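Local coordinates for conserved domain protein (Streptococcus pneumoniae, PDB 2I7R) that is of unknown function but belongs to the glyoxalase/bleomycin resistance protein/dioxygenase superfamily, whose relatives often bind a metal ion or a small ligand, at residues F61-E72 / A108-M117; L81-H90 / E100-A108. All coordinates share one frame; numbering follows the deposited sequence.

Contact 1 of 2, residues F61-E72 / A108-M117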
loop_
_atom_site.group_PDB
_atom_site.type_symbol
_atom_site.label_atom_id
_atom_site.label_comp_id
_atom_site.label_asym_id
_atom_site.label_seq_id
_atom_site.Cartn_x
_atom_site.Cartn_y
_atom_site.Cartn_z
ATOM N N PHE A 61 -10.316 -2.780 -6.325
ATOM C CA PHE A 61 -9.888 -1.529 -5.768
ATOM C C PHE A 61 -10.722 -0.452 -6.405
ATOM O O PHE A 61 -10.938 -0.484 -7.598
ATOM C CB PHE A 61 -8.399 -1.261 -6.063
ATOM C CG PHE A 61 -7.923 0.055 -5.500
ATOM C CD1 PHE A 61 -7.739 0.206 -4.121
ATOM C CD2 PHE A 61 -7.724 1.153 -6.325
ATOM C CE1 PHE A 61 -7.309 1.425 -3.584
ATOM C CE2 PHE A 61 -7.313 2.400 -5.785
ATOM C CZ PHE A 61 -7.108 2.537 -4.425
ATOM N N GLN A 62 -11.181 0.479 -5.595
ATOM C CA GLN A 62 -11.864 1.664 -6.061
ATOM C C GLN A 62 -10.997 2.913 -5.855
ATOM O O GLN A 62 -10.417 3.446 -6.802
ATOM C CB GLN A 62 -13.246 1.758 -5.394
ATOM C CG GLN A 62 -14.223 0.695 -6.013
ATOM C CD GLN A 62 -15.567 0.599 -5.311
ATOM O OE1 GLN A 62 -16.141 1.615 -4.894
ATOM N NE2 GLN A 62 -16.090 -0.642 -5.186
ATOM N N SER A 63 -10.878 3.378 -4.623
ATOM C CA SER A 63 -10.108 4.599 -4.379
ATOM C C SER A 63 -9.578 4.568 -2.951
ATOM O O SER A 63 -9.720 3.570 -2.273
ATOM C CB SER A 63 -10.975 5.864 -4.648
ATOM O OG SER A 63 -10.171 7.040 -4.854
ATOM N N GLY A 64 -8.950 5.654 -2.514
ATOM C CA GLY A 64 -8.656 5.811 -1.101
ATOM C C GLY A 64 -7.254 5.492 -0.651
ATOM O O GLY A 64 -7.023 5.309 0.519
ATOM N N ILE A 65 -6.292 5.439 -1.564
ATOM C CA ILE A 65 -4.910 5.315 -1.110
ATOM C C ILE A 65 -3.980 6.246 -1.870
ATOM O O ILE A 65 -4.301 6.708 -2.964
ATOM C CB ILE A 65 -4.364 3.846 -1.184
ATOM C CG1 ILE A 65 -3.919 3.503 -2.618
ATOM C CG2 ILE A 65 -5.398 2.835 -0.510
ATOM C CD1 ILE A 65 -3.347 2.065 -2.814
ATOM N N ILE A 66 -2.848 6.537 -1.248
ATOM C CA ILE A 66 -1.733 7.217 -1.912
ATOM C C ILE A 66 -0.492 6.357 -1.677
ATOM O O ILE A 66 -0.184 5.974 -0.552
ATOM C CB ILE A 66 -1.536 8.673 -1.368
ATOM C CG1 ILE A 66 -2.803 9.517 -1.672
ATOM C CG2 ILE A 66 -0.293 9.317 -1.953
ATOM C CD1 ILE A 66 -2.819 10.910 -1.079
ATOM N N ILE A 67 0.179 6.041 -2.777
ATOM C CA ILE A 67 1.395 5.240 -2.788
ATOM C C ILE A 67 2.524 6.243 -2.959
ATOM O O ILE A 67 2.647 6.848 -4.043
ATOM C CB ILE A 67 1.379 4.275 -4.007
ATOM C CG1 ILE A 67 0.389 3.096 -3.799
ATOM C CG2 ILE A 67 2.752 3.819 -4.345
ATOM C CD1 ILE A 67 0.059 2.428 -5.146
ATOM N N HIS A 68 3.320 6.438 -1.904
ATOM C CA HIS A 68 4.428 7.411 -1.924
ATOM C C HIS A 68 5.723 6.737 -2.308
ATOM O O HIS A 68 6.121 5.738 -1.697
ATOM C CB HIS A 68 4.634 8.110 -0.573
ATOM C CG HIS A 68 3.428 8.837 -0.054
ATOM N ND1 HIS A 68 3.260 10.199 -0.188
ATOM C CD2 HIS A 68 2.352 8.395 0.634
ATOM C CE1 HIS A 68 2.104 10.555 0.346
ATOM N NE2 HIS A 68 1.548 9.481 0.881
ATOM N N ILE A 69 6.404 7.321 -3.291
ATOM C CA ILE A 69 7.663 6.795 -3.783
ATOM C C ILE A 69 8.749 7.840 -3.602
ATOM O O ILE A 69 8.691 8.943 -4.203
ATOM C CB ILE A 69 7.573 6.349 -5.264
ATOM C CG1 ILE A 69 6.453 5.307 -5.419
ATOM C CG2 ILE A 69 8.966 5.791 -5.781
ATOM C CD1 ILE A 69 6.022 5.040 -6.843
ATOM N N GLU A 70 9.719 7.528 -2.745
ATOM C CA GLU A 70 10.830 8.441 -2.555
ATOM C C GLU A 70 11.809 8.389 -3.749
ATOM O O GLU A 70 12.258 7.320 -4.169
ATOM C CB GLU A 70 11.556 8.183 -1.241
ATOM C CG GLU A 70 12.330 9.425 -0.772
ATOM C CD GLU A 70 12.871 9.301 0.641
ATOM O OE1 GLU A 70 12.757 8.205 1.248
ATOM O OE2 GLU A 70 13.416 10.315 1.130
ATOM N N VAL A 71 12.093 9.559 -4.309
ATOM C CA VAL A 71 12.927 9.663 -5.509
ATOM C C VAL A 71 14.046 10.700 -5.279
ATOM O O VAL A 71 13.943 11.513 -4.353
ATOM C CB VAL A 71 12.092 10.087 -6.754
ATOM C CG1 VAL A 71 11.105 9.014 -7.126
ATOM C CG2 VAL A 71 11.390 11.448 -6.522
ATOM N N GLU A 72 15.079 10.673 -6.123
ATOM C CA GLU A 72 16.150 11.670 -6.044
ATOM C C GLU A 72 15.776 13.017 -6.673
ATOM O O GLU A 72 16.161 14.067 -6.168
ATOM C CB GLU A 72 17.456 11.126 -6.657
ATOM C CG GLU A 72 18.185 10.036 -5.787
ATOM C CD GLU A 72 19.416 10.558 -4.983
ATOM O OE1 GLU A 72 19.865 11.720 -5.184
ATOM O OE2 GLU A 72 19.958 9.781 -4.151
ATOM N N ALA A 108 -6.738 2.953 -12.539
ATOM C CA ALA A 108 -7.606 2.183 -11.621
ATOM C C ALA A 108 -7.874 2.842 -10.286
ATOM O O ALA A 108 -8.061 2.151 -9.266
ATOM C CB ALA A 108 -7.065 0.758 -11.397
ATOM N N GLY A 109 -7.924 4.176 -10.273
ATOM C CA GLY A 109 -8.179 4.892 -9.023
ATOM C C GLY A 109 -6.912 5.145 -8.199
ATOM O O GLY A 109 -6.985 5.866 -7.197
ATOM N N LEU A 110 -5.755 4.579 -8.592
ATOM C CA LEU A 110 -4.529 4.739 -7.758
ATOM C C LEU A 110 -4.027 6.153 -7.893
ATOM O O LEU A 110 -4.174 6.734 -8.963
ATOM C CB LEU A 110 -3.391 3.812 -8.163
ATOM C CG LEU A 110 -3.735 2.323 -8.069
ATOM C CD1 LEU A 110 -2.821 1.519 -8.923
ATOM C CD2 LEU A 110 -3.733 1.914 -6.640
ATOM N N VAL A 111 -3.440 6.662 -6.813
ATOM C CA VAL A 111 -2.790 7.970 -6.750
ATOM C C VAL A 111 -1.346 7.747 -6.265
ATOM O O VAL A 111 -1.085 7.012 -5.301
ATOM C CB VAL A 111 -3.530 8.953 -5.762
ATOM C CG1 VAL A 111 -2.738 10.280 -5.583
ATOM C CG2 VAL A 111 -5.051 9.205 -6.174
ATOM N N LEU A 112 -0.409 8.370 -6.948
ATOM C CA LEU A 112 1.001 8.154 -6.635
ATOM C C LEU A 112 1.604 9.487 -6.240
ATOM O O LEU A 112 1.242 10.530 -6.806
ATOM C CB LEU A 112 1.766 7.520 -7.811
ATOM C CG LEU A 112 1.443 6.017 -8.035
ATOM C CD1 LEU A 112 0.142 5.852 -8.788
ATOM C CD2 LEU A 112 2.579 5.282 -8.788
ATOM N N ASP A 113 2.506 9.441 -5.264
ATOM C CA ASP A 113 3.303 10.615 -4.895
ATOM C C ASP A 113 4.768 10.297 -5.116
ATOM O O ASP A 113 5.290 9.345 -4.546
ATOM C CB ASP A 113 3.040 10.987 -3.429
ATOM C CG ASP A 113 3.914 12.130 -2.928
ATOM O OD1 ASP A 113 4.279 13.004 -3.728
ATOM O OD2 ASP A 113 4.229 12.151 -1.731
ATOM N N PHE A 114 5.412 11.061 -5.995
ATOM C CA PHE A 114 6.866 11.042 -6.117
ATOM C C PHE A 114 7.419 12.194 -5.249
ATOM O O PHE A 114 7.139 13.360 -5.517
ATOM C CB PHE A 114 7.278 11.183 -7.586
ATOM C CG PHE A 114 6.747 10.078 -8.474
ATOM C CD1 PHE A 114 7.492 8.925 -8.686
ATOM C CD2 PHE A 114 5.499 10.187 -9.081
ATOM C CE1 PHE A 114 7.012 7.901 -9.522
ATOM C CE2 PHE A 114 5.000 9.169 -9.920
ATOM C CZ PHE A 114 5.748 8.024 -10.137
ATOM N N TYR A 115 8.181 11.855 -4.207
ATOM C CA TYR A 115 8.594 12.846 -3.221
ATOM C C TYR A 115 10.074 12.706 -2.805
ATOM O O TYR A 115 10.687 11.680 -3.028
ATOM C CB TYR A 115 7.662 12.821 -1.972
ATOM C CG TYR A 115 7.989 11.712 -0.974
ATOM C CD1 TYR A 115 8.619 11.989 0.238
ATOM C CD2 TYR A 115 7.686 10.382 -1.272
ATOM C CE1 TYR A 115 8.929 10.956 1.138
ATOM C CE2 TYR A 115 7.970 9.368 -0.394
ATOM C CZ TYR A 115 8.592 9.655 0.810
ATOM O OH TYR A 115 8.883 8.607 1.642
ATOM N N ARG A 116 10.617 13.773 -2.226
ATOM C CA ARG A 116 11.940 13.745 -1.594
ATOM C C ARG A 116 11.964 14.642 -0.375
ATOM O O ARG A 116 11.200 15.568 -0.269
ATOM C CB ARG A 116 13.103 14.086 -2.573
ATOM C CG ARG A 116 12.875 15.266 -3.459
ATOM C CD ARG A 116 14.209 15.751 -4.164
ATOM N NE ARG A 116 15.025 16.371 -3.160
ATOM C CZ ARG A 116 14.840 17.600 -2.671
ATOM N NH1 ARG A 116 13.924 18.420 -3.161
ATOM N NH2 ARG A 116 15.613 18.011 -1.674
HETATM N N MSE A 117 12.851 14.352 0.551
HETATM C CA MSE A 117 12.908 15.103 1.804
HETATM C C MSE A 117 14.246 15.863 2.021
HETATM O O MSE A 117 15.226 15.522 1.386
HETATM C CB MSE A 117 12.599 14.146 2.955
HETATM C CG MSE A 117 11.201 13.532 2.838
HETATM SE SE MSE A 117 10.727 12.361 4.339
HETATM C CE MSE A 117 11.733 10.768 3.810
HETATM O O HOH W 1 -9.016 7.454 -7.010
HETATM O O HOH W 2 -6.196 5.880 -4.510
#

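Contact 2 of 2, residues L81-H90 / E100-A108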
loop_
_atom_site.group_PDB
_atom_site.type_symbol
_atom_site.label_atom_id
_atom_site.label_comp_id
_atom_site.label_asym_id
_atom_site.label_seq_id
_atom_site.Cartn_x
_atom_site.Cartn_y
_atom_site.Cartn_z
ATOM N N LEU A 81 6.623 12.910 -16.779
ATOM C CA LEU A 81 5.198 12.630 -16.713
ATOM C C LEU A 81 4.347 13.589 -17.537
ATOM O O LEU A 81 3.338 13.170 -18.107
ATOM C CB LEU A 81 4.703 12.545 -15.260
ATOM C CG LEU A 81 5.348 11.437 -14.423
ATOM C CD1 LEU A 81 5.200 11.688 -12.876
ATOM C CD2 LEU A 81 4.875 10.019 -14.861
ATOM N N ASN A 82 4.734 14.865 -17.582
ATOM C CA ASN A 82 4.019 15.892 -18.366
ATOM C C ASN A 82 4.121 15.578 -19.844
ATOM O O ASN A 82 3.134 15.698 -20.568
ATOM C CB ASN A 82 4.585 17.306 -18.140
ATOM C CG ASN A 82 3.941 18.025 -16.977
ATOM O OD1 ASN A 82 3.035 17.508 -16.302
ATOM N ND2 ASN A 82 4.409 19.242 -16.726
ATOM N N GLU A 83 5.323 15.205 -20.287
ATOM C CA GLU A 83 5.534 14.807 -21.684
ATOM C C GLU A 83 4.693 13.589 -22.023
ATOM O O GLU A 83 4.266 13.468 -23.148
ATOM C CB GLU A 83 6.987 14.456 -21.990
ATOM C CG GLU A 83 8.015 15.532 -21.775
ATOM C CD GLU A 83 9.440 14.982 -21.977
ATOM O OE1 GLU A 83 9.654 14.296 -23.014
ATOM O OE2 GLU A 83 10.336 15.218 -21.115
ATOM N N LEU A 84 4.453 12.696 -21.059
ATOM C CA LEU A 84 3.618 11.508 -21.273
ATOM C C LEU A 84 2.119 11.791 -21.315
ATOM O O LEU A 84 1.362 10.970 -21.804
ATOM C CB LEU A 84 3.873 10.443 -20.193
ATOM C CG LEU A 84 5.105 9.563 -20.360
ATOM C CD1 LEU A 84 5.267 8.701 -19.112
ATOM C CD2 LEU A 84 4.988 8.695 -21.644
ATOM N N GLY A 85 1.682 12.927 -20.783
ATOM C CA GLY A 85 0.260 13.209 -20.740
ATOM C C GLY A 85 -0.456 12.620 -19.537
ATOM O O GLY A 85 -1.693 12.506 -19.521
ATOM N N ILE A 86 0.306 12.250 -18.516
ATOM C CA ILE A 86 -0.288 11.782 -17.251
ATOM C C ILE A 86 -0.965 12.895 -16.433
ATOM O O ILE A 86 -0.435 13.995 -16.349
ATOM C CB ILE A 86 0.772 11.103 -16.395
ATOM C CG1 ILE A 86 1.425 9.949 -17.197
ATOM C CG2 ILE A 86 0.174 10.648 -15.080
ATOM C CD1 ILE A 86 0.395 8.918 -17.747
ATOM N N LYS A 87 -2.125 12.612 -15.841
ATOM C CA LYS A 87 -2.818 13.598 -15.017
ATOM C C LYS A 87 -2.008 13.905 -13.763
ATOM O O LYS A 87 -1.802 13.028 -12.916
ATOM C CB LYS A 87 -4.240 13.153 -14.648
ATOM C CG LYS A 87 -5.038 14.168 -13.794
ATOM C CD LYS A 87 -5.150 15.520 -14.506
ATOM C CE LYS A 87 -5.963 16.611 -13.760
ATOM N NZ LYS A 87 -5.492 17.999 -14.218
ATOM N N VAL A 88 -1.560 15.156 -13.666
ATOM C CA VAL A 88 -0.874 15.640 -12.492
ATOM C C VAL A 88 -1.905 16.279 -11.587
ATOM O O VAL A 88 -2.576 17.235 -11.978
ATOM C CB VAL A 88 0.271 16.624 -12.834
ATOM C CG1 VAL A 88 0.846 17.231 -11.556
ATOM C CG2 VAL A 88 1.380 15.901 -13.623
ATOM N N LEU A 89 -2.034 15.731 -10.383
ATOM C CA LEU A 89 -3.015 16.192 -9.412
ATOM C C LEU A 89 -2.525 17.379 -8.567
ATOM O O LEU A 89 -3.339 18.181 -8.133
ATOM C CB LEU A 89 -3.466 15.032 -8.502
ATOM C CG LEU A 89 -4.199 13.871 -9.187
ATOM C CD1 LEU A 89 -4.484 12.759 -8.209
ATOM C CD2 LEU A 89 -5.507 14.347 -9.863
ATOM N N HIS A 90 -1.214 17.455 -8.308
ATOM C CA HIS A 90 -0.609 18.558 -7.550
ATOM C C HIS A 90 0.831 18.601 -8.047
ATOM O O HIS A 90 1.536 17.606 -7.913
ATOM C CB HIS A 90 -0.686 18.274 -6.019
ATOM C CG HIS A 90 -0.881 19.493 -5.171
ATOM N ND1 HIS A 90 0.018 19.866 -4.188
ATOM C CD2 HIS A 90 -1.870 20.423 -5.144
ATOM C CE1 HIS A 90 -0.405 20.978 -3.598
ATOM N NE2 HIS A 90 -1.547 21.337 -4.159
ATOM N N GLU A 100 9.562 17.901 -0.850
ATOM C CA GLU A 100 9.010 18.251 -2.146
ATOM C C GLU A 100 8.197 17.043 -2.648
ATOM O O GLU A 100 8.648 15.906 -2.542
ATOM C CB GLU A 100 10.121 18.599 -3.130
ATOM C CG GLU A 100 9.614 19.218 -4.430
ATOM C CD GLU A 100 10.651 19.172 -5.544
ATOM O OE1 GLU A 100 11.817 18.727 -5.338
ATOM O OE2 GLU A 100 10.286 19.613 -6.643
ATOM N N SER A 101 7.004 17.298 -3.168
ATOM C CA SER A 101 6.190 16.215 -3.698
ATOM C C SER A 101 5.456 16.565 -4.984
ATOM O O SER A 101 5.325 17.708 -5.348
ATOM C CB SER A 101 5.201 15.709 -2.642
ATOM O OG SER A 101 4.178 16.653 -2.448
ATOM N N LEU A 102 4.993 15.520 -5.641
ATOM C CA LEU A 102 4.321 15.565 -6.930
ATOM C C LEU A 102 3.296 14.431 -6.865
ATOM O O LEU A 102 3.660 13.257 -6.725
ATOM C CB LEU A 102 5.321 15.285 -8.056
ATOM C CG LEU A 102 4.804 15.002 -9.468
ATOM C CD1 LEU A 102 4.065 16.242 -10.012
ATOM C CD2 LEU A 102 5.965 14.571 -10.390
ATOM N N LEU A 103 2.031 14.803 -6.964
ATOM C CA LEU A 103 0.924 13.863 -6.906
ATOM C C LEU A 103 0.348 13.605 -8.280
ATOM O O LEU A 103 -0.019 14.552 -8.980
ATOM C CB LEU A 103 -0.156 14.412 -5.985
ATOM C CG LEU A 103 0.267 13.798 -4.660
ATOM C CD1 LEU A 103 0.613 14.849 -3.639
ATOM C CD2 LEU A 103 -0.739 12.728 -4.172
ATOM N N VAL A 104 0.287 12.331 -8.669
ATOM C CA VAL A 104 -0.177 11.989 -10.022
ATOM C C VAL A 104 -1.307 10.960 -9.994
ATOM O O VAL A 104 -1.372 10.141 -9.091
ATOM C CB VAL A 104 0.995 11.540 -10.967
ATOM C CG1 VAL A 104 2.229 12.370 -10.683
ATOM C CG2 VAL A 104 1.324 10.098 -10.794
ATOM N N GLN A 105 -2.209 11.039 -10.967
ATOM C CA GLN A 105 -3.311 10.107 -11.038
ATOM C C GLN A 105 -2.754 8.849 -11.646
ATOM O O GLN A 105 -2.229 8.896 -12.763
ATOM C CB GLN A 105 -4.450 10.653 -11.912
ATOM C CG GLN A 105 -5.714 9.774 -11.924
ATOM C CD GLN A 105 -6.267 9.549 -10.510
ATOM O OE1 GLN A 105 -6.739 10.479 -9.834
ATOM N NE2 GLN A 105 -6.184 8.314 -10.053
ATOM N N GLY A 106 -2.821 7.737 -10.923
ATOM C CA GLY A 106 -2.401 6.452 -11.527
ATOM C C GLY A 106 -3.617 5.740 -12.099
ATOM O O GLY A 106 -4.749 6.259 -11.968
ATOM N N PRO A 107 -3.419 4.555 -12.746
ATOM C CA PRO A 107 -4.591 3.839 -13.312
ATOM C C PRO A 107 -5.464 3.242 -12.229
ATOM O O PRO A 107 -4.983 3.054 -11.106
ATOM C CB PRO A 107 -3.946 2.729 -14.144
ATOM C CG PRO A 107 -2.659 2.429 -13.421
ATOM C CD PRO A 107 -2.163 3.814 -12.989
ATOM N N ALA A 108 -6.738 2.953 -12.539
ATOM C CA ALA A 108 -7.606 2.183 -11.621
ATOM C C ALA A 108 -7.874 2.842 -10.286
ATOM O O ALA A 108 -8.061 2.151 -9.266
ATOM C CB ALA A 108 -7.065 0.758 -11.397
#

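Contact 1 of 2, residues F61-E72 / A108-M117
His68 ND1 donates to Asp113 OD2 at 2.7 Å, a His-carboxylate hydrogen bond between neighbouring strands. The oxygen accepts through its anti lone pair and lies close to the imidazole plane, while the carboxylate itself stands 83° to the ring. Ile66 CG2 covers one face of the same imidazole, 3.3 Å above its plane and offset toward the rim. The His68 edge also points at the face of Tyr115 in a T-shaped pair, centroids 5.9 Å apart and planes at 88°. Tyr115 CG sits between its own backbone N and carbonyl carbon (chi1 81°), which leans the phenol toward strand 65-70, where Glu70 CG packs over one ring face. Beneath these groups strands 65-70 and 111-116 run parallel, Ile67, Ile69 and Val71 each giving an N-H to the partner strand and Asp113 and Tyr115 returning two. This is the pairing of first and last strands in a four-stranded sheet of order 1-4-3-2, as in the beta-alpha-beta-beta-beta units of the glyoxalase fold. The other sheet face is apolar: Ile69 CD1 meets Leu112 CD2 at 4.0 Å, both side chains pointing the same way, and helix 16-27 adds Leu27 to them. Leu110 CD2 reaches Ile65 CD1 at 3.8 Å and makes an off-centre CH-pi contact with Phe61, 4.2 Å from the ring centroid. At the strands' N-terminal ends, Gly109 O accepts hydrogen bonds from two waters, at 2.6 and 2.8 Å; the first also bonds Ser63 OG, the second accepts from Ile65 N. Farther out, Leu102 N holds Asp113 OD1, while Asp10 of the second subunit bonds His68 NE2. Asn7 of that subunit binds both Glu70 OE1 and Tyr115 OH, and its strand continues the sheet antiparallel beyond 65-70.

Contact 2 of 2, residues L81-H90 / E100-A108
The Gln105 amide meets Leu89 through its oxygen: Leu89 CD1 approaches OE1 to 3.6 Å from well out of the amide plane. In that plane, at the nitrogen end, NE2 donates to Gly106 O at 3.2 Å, a nearly straight bond that helps fix the rotation of the group. A bend in the chain (chi2 57°) turns the amide back toward its own backbone for this bond. Gln105 CB packs against Lys87 CB. The other notable flat group is the carbonyl of Leu103, whose oxygen receives two backbone N-H groups from one face of its plane, Leu89 N at 2.7 Å and His90 N at 3.2 Å. The two residues set against one make a classic beta bulge, shifting the antiparallel register by one between Val88-Val104 and His90-Leu103. Leu103 N answers with a bond to His90 O, 3.0 Å long, and Gln105 N bonds Lys87 O on the other side of the bulge. Toward the helix the contact is aliphatic. Val88 CG1 touches Leu102 CD1 at 3.7 Å, the two side chains crossing at about a right angle. Leu81 CD1 reaches between two residues of strand 100-105, lying 3.8 Å from Val104 CG1 and 3.9 Å from Leu102 CD2. Gly85, with positive phi, closes helix 74-84 in a Schellman motif and releases the chain into the edge strand 88-94. That strand forms a hairpin with 100-105; helix 74-84 packs on the Leu102 and Val104 face, where Tyr78 touches both Val88 and Leu102, while Val56 of the second subunit touches Leu89 and Leu103.

Contacts 1 and 2 belong to the same mixed sheet and meet at its middle, where strands 111-116 and 100-105 are neighbours: Val104 N probably bonds Leu112 O, and Phe114 N Leu102 O. Along the chain, contact 2 is nested within the loop that contact 1 closes. Contact 1 is the buried one, a parallel pair beyond which the sheet continues into the second subunit, with side-chain hydrogen bonds to it. Contact 2, partly buried at the far side of the chain's own four strands, is an antiparallel hairpin interrupted by a bulge; its side-chain chemistry is mostly aliphatic, and it meets that subunit through apolar packing. Phe114 and Leu81 touch, joining the apolar layers of the two.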